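Side-chain contacts in pyridine synthase TbtD (Thermobispora bispora, PDB 5WA4), which catalyses the formal [4+2] aza-cycloaddition that forms the central pyridine ring in biosynthesis of the thiopeptide antibiotic thiomuracin: residues 62-65 / 66-70; 99-102 / 103-106; 215-218 / 219-222; 317-320 / 321-324. All blocks are in the same frame, centred on the assembly; numbering follows the deposited sequence.

Interaction 1 of 4, residues 62-65 / 66-70; sequences TTRE and ALEAV
A chi1 of 48° places OG1 of Thr63 between its own backbone N and carbonyl carbon, with CG2 anti to that carbon, and so turns the hydroxyl oxygen onto the first turn of helix 64-85, where it meets Ala66. There OG1 accepts from Ala66 N at 3.3 Å, a weak bond with an N-H...O angle of 150°. The same residue serves the helix a second time through its backbone, since Leu67 N reaches Thr63 O in another weak bond of 3.1 Å. Only one step further does the ordinary helical pattern become well formed: Glu68 N donates to Arg64 O at 3.2 Å and 161°. Beside that carbonyl, Glu68 CG passes 3.5 Å from Arg64 O. Ala66 CB touches both threonines, 3.7 Å from Thr63 OG1 and 3.8 Å from Thr62 CB. A wider pi-type turn follows at 67-70. Arg64 NE and Glu68 OE1 stay 5.7 Å apart, too far for contact, although their opposite charges may still attract; Arg64 lies on Trp11, and Glu68 has a long, weak ion pair with Arg72. Leu67 is buried against the same Trp11, of strand 9-16, whose NE1 is also hydrogen-bonded to Thr62 O. The carboxylate of Glu65, in the first turn, probably suits the partial positive charge of the helix start. This is a threonine N-cap, with side chain bonded to the amide three residues on, where strand 55-62 of the antiparallel sheet passes into helix 64-85.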
# COMPACT_ATOMS: atom_id res chain seq x y z
N THR E 62 14.23 -39.02 26.41
CA THR E 62 14.91 -40.30 26.60
C THR E 62 14.29 -41.33 25.67
O THR E 62 13.53 -40.98 24.77
CB THR E 62 14.82 -40.81 28.06
OG1 THR E 62 13.61 -40.34 28.66
CG2 THR E 62 16.04 -40.38 28.87
N THR E 63 14.62 -42.59 25.90
CA THR E 63 14.04 -43.71 25.15
C THR E 63 12.69 -44.11 25.70
O THR E 63 12.26 -43.59 26.72
CB THR E 63 14.94 -44.94 25.21
OG1 THR E 63 15.34 -45.15 26.57
CG2 THR E 63 16.18 -44.72 24.35
N ARG E 64 12.02 -45.05 25.04
CA ARG E 64 10.72 -45.50 25.54
C ARG E 64 10.96 -46.38 26.77
O ARG E 64 10.10 -46.49 27.64
CB ARG E 64 9.94 -46.26 24.45
CG ARG E 64 8.88 -47.23 24.98
CD ARG E 64 8.11 -47.89 23.85
NE ARG E 64 8.47 -49.31 23.72
CZ ARG E 64 7.95 -50.15 22.82
NH1 ARG E 64 7.03 -49.73 21.96
NH2 ARG E 64 8.35 -51.41 22.80
N GLU E 65 12.14 -46.98 26.86
CA GLU E 65 12.41 -47.91 27.95
C GLU E 65 12.83 -47.20 29.22
O GLU E 65 12.69 -47.74 30.32
CB GLU E 65 13.47 -48.94 27.54
CG GLU E 65 13.28 -49.52 26.14
CD GLU E 65 13.18 -51.04 26.16
OE1 GLU E 65 12.38 -51.59 26.95
OE2 GLU E 65 13.91 -51.69 25.38
N ALA E 66 13.35 -45.98 29.09
CA ALA E 66 13.51 -45.12 30.26
C ALA E 66 12.15 -44.52 30.61
O ALA E 66 11.88 -44.22 31.78
CB ALA E 66 14.54 -44.03 30.00
N LEU E 67 11.30 -44.38 29.60
CA LEU E 67 9.98 -43.79 29.77
C LEU E 67 9.17 -44.56 30.81
O LEU E 67 8.83 -44.01 31.86
CB LEU E 67 9.22 -43.75 28.44
CG LEU E 67 8.01 -42.82 28.33
CD1 LEU E 67 8.45 -41.40 27.98
CD2 LEU E 67 6.97 -43.34 27.34
N GLU E 68 8.89 -45.83 30.54
CA GLU E 68 8.04 -46.62 31.42
C GLU E 68 8.73 -47.00 32.73
O GLU E 68 8.07 -47.33 33.72
CB GLU E 68 7.56 -47.88 30.70
CG GLU E 68 7.23 -47.66 29.23
CD GLU E 68 6.08 -46.69 29.00
OE1 GLU E 68 5.86 -46.29 27.83
OE2 GLU E 68 5.39 -46.33 29.99
N ALA E 69 10.05 -46.93 32.75
CA ALA E 69 10.82 -47.35 33.91
C ALA E 69 10.93 -46.27 34.97
O ALA E 69 10.63 -46.52 36.14
CB ALA E 69 12.22 -47.81 33.50
N VAL E 70 11.35 -45.07 34.59
CA VAL E 70 11.71 -44.09 35.61
C VAL E 70 11.13 -42.67 35.40
O VAL E 70 11.05 -41.90 36.37
CB VAL E 70 13.27 -44.01 35.74
CG1 VAL E 70 13.89 -43.19 34.63
CG2 VAL E 70 13.68 -43.49 37.11

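Interaction 2 of 4, residues 99-102 / 103-106; sequences PLHE and RLAE
Apolar contact joins Leu100 to Leu104 one helical turn later, their CG atoms 4.3 Å apart. Leu104 also sends CD1 to within 4.5 Å of His101 CD2, meeting the imidazole obliquely. Trp50 extends this side: its ring meets that of His101 at about 50°, and Leu104 and Ala105 touch it too.

Backbone hydrogen bonds form an unbroken i to i+4 ladder. Arg103 N reaches Pro99 O at 3.3 Å, Leu104 N reaches Leu100 O at 3.0 Å, Ala105 N reaches His101 O at 2.8 Å and Glu106 N reaches Glu102 O at 3.1 Å. Glu102 O additionally receives a weak bond from Ala105 N.

The ionic contact is between Arg103 and Glu106. Arg103 starts with CG anti to the backbone N (chi1 178°) and bends at chi2 (62°), which turns its guanidinium along the helix toward Glu106. NH1 is 2.8 Å from Glu106 OE1, a salt bridge whose oxygen lies in the guanidinium plane, at its edge, although the hydrogen bond within it is weak.

Two polar side chains reach the second subunit: Arg103 NE is hydrogen-bonded to Pro99 O of that subunit, and Glu102 OE2 to its Thr331 OG1. Helix 98-107 is thus a short helix packed on Trp50 on one side and joining a subunit interface through Pro99, Leu100, Glu102 and Arg103.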
# COMPACT_ATOMS: atom_id res chain seq x y z
N PRO E 99 -13.64 -16.70 21.96
CA PRO E 99 -13.21 -15.70 20.97
C PRO E 99 -11.78 -15.21 21.13
O PRO E 99 -11.16 -14.90 20.13
CB PRO E 99 -14.19 -14.54 21.19
CG PRO E 99 -15.39 -15.17 21.83
CD PRO E 99 -14.80 -16.23 22.73
N LEU E 100 -11.24 -15.14 22.34
CA LEU E 100 -9.84 -14.75 22.51
C LEU E 100 -8.94 -15.88 22.04
O LEU E 100 -7.87 -15.63 21.50
CB LEU E 100 -9.50 -14.42 23.96
CG LEU E 100 -8.04 -14.01 24.09
CD1 LEU E 100 -7.80 -12.82 23.18
CD2 LEU E 100 -7.61 -13.67 25.54
N HIS E 101 -9.37 -17.11 22.24
CA HIS E 101 -8.60 -18.26 21.84
C HIS E 101 -8.58 -18.41 20.29
O HIS E 101 -7.54 -18.73 19.69
CB HIS E 101 -9.12 -19.50 22.55
CG HIS E 101 -8.72 -19.60 23.98
ND1 HIS E 101 -8.95 -20.72 24.75
CD2 HIS E 101 -8.08 -18.71 24.79
CE1 HIS E 101 -8.46 -20.52 25.97
NE2 HIS E 101 -7.92 -19.31 26.02
N GLU E 102 -9.73 -18.16 19.65
CA GLU E 102 -9.81 -18.10 18.19
C GLU E 102 -8.74 -17.14 17.67
O GLU E 102 -7.98 -17.50 16.78
CB GLU E 102 -11.20 -17.64 17.72
CG GLU E 102 -12.26 -18.70 17.75
CD GLU E 102 -13.70 -18.20 17.43
OE1 GLU E 102 -13.93 -17.01 17.08
OE2 GLU E 102 -14.61 -19.04 17.51
N ARG E 103 -8.68 -15.94 18.25
CA ARG E 103 -7.76 -14.89 17.79
C ARG E 103 -6.31 -15.26 18.06
O ARG E 103 -5.43 -14.96 17.25
CB ARG E 103 -8.08 -13.54 18.45
CG ARG E 103 -7.16 -12.39 18.08
CD ARG E 103 -7.25 -12.11 16.59
NE ARG E 103 -6.37 -11.02 16.14
CZ ARG E 103 -6.04 -10.83 14.87
NH1 ARG E 103 -6.50 -11.64 13.93
NH2 ARG E 103 -5.24 -9.83 14.54
N LEU E 104 -6.03 -15.89 19.20
CA LEU E 104 -4.67 -16.29 19.45
C LEU E 104 -4.30 -17.41 18.47
O LEU E 104 -3.14 -17.48 18.03
CB LEU E 104 -4.48 -16.76 20.89
CG LEU E 104 -4.68 -15.78 22.05
CD1 LEU E 104 -4.46 -16.55 23.36
CD2 LEU E 104 -3.79 -14.56 21.98
N ALA E 105 -5.25 -18.26 18.11
CA ALA E 105 -4.91 -19.41 17.27
C ALA E 105 -4.56 -18.94 15.84
O ALA E 105 -3.71 -19.54 15.18
CB ALA E 105 -6.02 -20.43 17.25
N GLU E 106 -5.21 -17.88 15.38
CA GLU E 106 -4.86 -17.23 14.12
C GLU E 106 -3.48 -16.60 14.22
O GLU E 106 -2.65 -16.73 13.31
CB GLU E 106 -5.90 -16.18 13.78
CG GLU E 106 -5.68 -15.42 12.50
CD GLU E 106 -6.73 -14.34 12.28
OE1 GLU E 106 -7.61 -14.15 13.17
OE2 GLU E 106 -6.68 -13.67 11.22

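Interaction 3 of 4, residues 215-218 / 219-222; sequences HYAR and NREA
One face of the His215 imidazole carries Asn219 ND2, 3.6 Å above the plane and offset toward the rim, while Arg218 NH2 lies at the edge, in the ring plane. The Tyr216 ring has Arg220 CA over one face, and the Arg220 guanidinium has Ala217 O over one of its own, with Tyr216 CE2 near its edge. All belong to a helix-helix junction, where helix 205-218 gives way to helix 220-235 with Asn219 as the N-cap residue of the latter, though its side chain makes no capping bond. That side chain instead reaches back: ring and amide planes are 53° apart, and ND2, over the imidazole face, turns to the carbonyl of His215 in the incoming helix. Asn219 N adds a bond to Tyr216 O at 2.7 Å, with the donor above the carbonyl plane, and Arg220 N makes a weak one to Ala217 O.

Bends at chi2 and chi3 (144° and 56°) fold the Arg220 chain so that NH1 rests 3.5 Å from Ala217 CB. Its NH2 forms a salt bridge with Asp348 of the third subunit, and Tyr216 OH is hydrogen-bonded to Asp348 of its own chain. His215 and Arg218 each make a weak hydrogen bond to the backbone of the bound leader peptide, so the junction borders its binding site. Arg218 NH2 donates to His215 ND1 at 3.0 Å, and Asn219 ND2 donates to His215 O at 2.8 Å, in the carbonyl plane.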
# COMPACT_ATOMS: atom_id res chain seq x y z
N HIS E 215 5.34 7.52 35.17
CA HIS E 215 5.69 6.55 36.19
C HIS E 215 7.19 6.37 36.30
O HIS E 215 7.72 6.07 37.37
CB HIS E 215 5.05 5.19 35.90
CG HIS E 215 5.55 4.10 36.80
ND1 HIS E 215 5.18 4.01 38.13
CD2 HIS E 215 6.42 3.09 36.58
CE1 HIS E 215 5.78 2.97 38.67
NE2 HIS E 215 6.54 2.39 37.75
N TYR E 216 7.89 6.55 35.19
CA TYR E 216 9.34 6.48 35.26
C TYR E 216 9.90 7.65 36.07
O TYR E 216 10.62 7.45 37.05
CB TYR E 216 9.96 6.46 33.86
CG TYR E 216 11.46 6.58 33.93
CD1 TYR E 216 12.24 5.52 34.38
CD2 TYR E 216 12.09 7.76 33.59
CE1 TYR E 216 13.62 5.63 34.46
CE2 TYR E 216 13.44 7.89 33.67
CZ TYR E 216 14.21 6.83 34.11
OH TYR E 216 15.57 7.00 34.18
N ALA E 217 9.56 8.87 35.66
CA ALA E 217 10.18 10.06 36.24
C ALA E 217 9.89 10.23 37.74
O ALA E 217 10.70 10.82 38.45
CB ALA E 217 9.76 11.30 35.47
N ARG E 218 8.76 9.71 38.21
CA ARG E 218 8.45 9.72 39.65
C ARG E 218 9.44 8.87 40.41
O ARG E 218 9.68 9.06 41.60
CB ARG E 218 7.03 9.22 39.96
CG ARG E 218 5.95 10.19 39.56
CD ARG E 218 4.54 9.65 39.67
NE ARG E 218 4.43 8.22 39.41
CZ ARG E 218 3.34 7.64 38.90
NH1 ARG E 218 2.31 8.39 38.53
NH2 ARG E 218 3.31 6.33 38.71
N ASN E 219 10.02 7.92 39.69
CA ASN E 219 10.94 6.99 40.29
C ASN E 219 12.33 6.99 39.66
O ASN E 219 13.08 6.03 39.85
CB ASN E 219 10.34 5.61 40.22
CG ASN E 219 9.00 5.56 40.89
OD1 ASN E 219 8.93 5.50 42.12
ND2 ASN E 219 7.93 5.61 40.11
N ARG E 220 12.68 8.07 38.97
CA ARG E 220 13.92 8.11 38.20
C ARG E 220 15.11 7.54 38.96
O ARG E 220 15.76 6.64 38.45
CB ARG E 220 14.24 9.53 37.74
CG ARG E 220 15.65 9.65 37.18
CD ARG E 220 15.72 10.62 36.01
NE ARG E 220 15.22 11.95 36.32
CZ ARG E 220 14.04 12.43 35.94
NH1 ARG E 220 13.21 11.68 35.22
NH2 ARG E 220 13.69 13.67 36.27
N GLU E 221 15.37 8.01 40.18
CA GLU E 221 16.57 7.61 40.91
C GLU E 221 16.65 6.11 41.21
O GLU E 221 17.74 5.53 41.20
CB GLU E 221 16.68 8.38 42.23
CG GLU E 221 18.01 8.16 42.92
CD GLU E 221 18.12 8.85 44.25
OE1 GLU E 221 17.64 10.00 44.35
OE2 GLU E 221 18.68 8.26 45.20
N ALA E 222 15.51 5.48 41.46
CA ALA E 222 15.49 4.04 41.73
C ALA E 222 15.82 3.21 40.48
O ALA E 222 16.55 2.21 40.57
CB ALA E 222 14.15 3.63 42.30

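Interaction 4 of 4, residues 317-320 / 321-324; sequences VINC and TYLH
Ile318 and Tyr322 form the close-packed part of this helical turn. Ile318 CG1 stands 4.3 Å from the centroid of the Tyr322 ring, 30° off its normal, an off-centre CH-pi contact, and is 3.8 Å from CZ. The backbone shares the work: Ile318 O lies 3.5 Å above the same ring, toward its rim, while accepting from Tyr322 N at 3.1 Å. Two torsions explain this placement, since Ile318 CG1 lies anti to the backbone N (chi1 -166°) and Tyr322 CG lies beside its own N (chi1 -64°), which lays the ring back along the preceding turn. His194 stacks on Tyr322. On the neighbouring buried side Thr321 N reaches Val317 O at 3.0 Å, and Thr321 OG1 is hydrogen-bonded to Thr175 and Trp249, the latter also stacked on the His324 ring.

The looser part is the strip of Asn319 and Leu323, both only partly buried. Here the link is chiefly backbone: Leu323 N donates to Asn319 O at 3.0 Å. The side chain adds an approach of Leu323 CG to Asn319 O at 3.5 Å. Next to it, His324 N bonds Cys320 O at 2.9 Å, continuing the regular i to i+4 pattern. Helix 307-328 runs through the helical part of the fold, and this turn of it touches helices 135-159, 164-178, 244-265 and 332-352.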
# COMPACT_ATOMS: atom_id res chain seq x y z
N VAL E 317 18.77 -14.06 21.08
CA VAL E 317 19.10 -14.31 22.46
C VAL E 317 18.25 -13.36 23.35
O VAL E 317 17.67 -13.79 24.36
CB VAL E 317 20.64 -14.20 22.66
CG1 VAL E 317 21.12 -12.81 22.98
CG2 VAL E 317 21.11 -15.22 23.63
N ILE E 318 18.08 -12.10 22.94
CA ILE E 318 17.11 -11.25 23.62
C ILE E 318 15.70 -11.84 23.45
O ILE E 318 14.87 -11.73 24.35
CB ILE E 318 17.13 -9.78 23.10
CG1 ILE E 318 16.37 -8.87 24.05
CG2 ILE E 318 16.50 -9.67 21.76
CD1 ILE E 318 17.22 -8.35 25.21
N ASN E 319 15.43 -12.51 22.33
CA ASN E 319 14.11 -13.10 22.18
C ASN E 319 13.92 -14.31 23.06
O ASN E 319 12.82 -14.57 23.56
CB ASN E 319 13.84 -13.46 20.73
CG ASN E 319 12.98 -12.44 20.05
OD1 ASN E 319 13.47 -11.46 19.48
ND2 ASN E 319 11.66 -12.63 20.15
N CYS E 320 14.99 -15.05 23.27
CA CYS E 320 14.95 -16.17 24.18
C CYS E 320 14.69 -15.65 25.62
O CYS E 320 13.98 -16.28 26.40
CB CYS E 320 16.26 -16.97 24.07
SG CYS E 320 16.30 -18.17 22.66
N THR E 321 15.25 -14.50 25.96
CA THR E 321 14.99 -13.91 27.25
C THR E 321 13.49 -13.63 27.43
O THR E 321 12.88 -14.04 28.43
CB THR E 321 15.76 -12.62 27.46
OG1 THR E 321 17.16 -12.91 27.53
CG2 THR E 321 15.33 -11.95 28.75
N TYR E 322 12.91 -12.95 26.44
CA TYR E 322 11.48 -12.66 26.50
C TYR E 322 10.73 -13.96 26.67
O TYR E 322 9.79 -14.01 27.43
CB TYR E 322 11.00 -11.92 25.25
CG TYR E 322 11.61 -10.54 25.04
CD1 TYR E 322 12.15 -9.82 26.10
CD2 TYR E 322 11.64 -9.96 23.77
CE1 TYR E 322 12.70 -8.56 25.90
CE2 TYR E 322 12.17 -8.71 23.56
CZ TYR E 322 12.71 -8.01 24.62
OH TYR E 322 13.27 -6.76 24.39
N LEU E 323 11.16 -15.02 25.99
CA LEU E 323 10.44 -16.30 26.05
C LEU E 323 10.54 -16.94 27.45
O LEU E 323 9.62 -17.68 27.88
CB LEU E 323 10.95 -17.26 24.97
CG LEU E 323 10.52 -17.16 23.49
CD1 LEU E 323 11.25 -18.19 22.69
CD2 LEU E 323 9.03 -17.38 23.31
N HIS E 324 11.64 -16.64 28.14
CA HIS E 324 11.87 -17.07 29.52
C HIS E 324 10.87 -16.36 30.44
O HIS E 324 10.15 -16.99 31.19
CB HIS E 324 13.30 -16.74 29.93
CG HIS E 324 13.69 -17.15 31.33
ND1 HIS E 324 13.56 -18.45 31.79
CD2 HIS E 324 14.25 -16.44 32.34
CE1 HIS E 324 14.02 -18.52 33.03
NE2 HIS E 324 14.46 -17.32 33.38

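Overall arrangement
Along the chain the four contacts follow in series, all in the region related to the C-terminal part of lantibiotic dehydratases. Interaction 1 starts helix 64-85 just after strand 55-62 of the four-stranded antiparallel sheet; interaction 2, its centre 36 Å away, lies on the next helix, 98-107. Interactions 3 and 4 belong to the helical remainder, their centres 26 Å apart. Interaction 4 is the innermost, about 6 Å from the chain's centre, whereas interactions 1 and 3 lie on opposite sides of it, 53 Å between centres. None touches another. Interactions 2 and 3 face other subunits, interaction 3 also the leader peptide, while neither interaction 1, at the surface, nor interaction 4, in the interior, meets another protein chain.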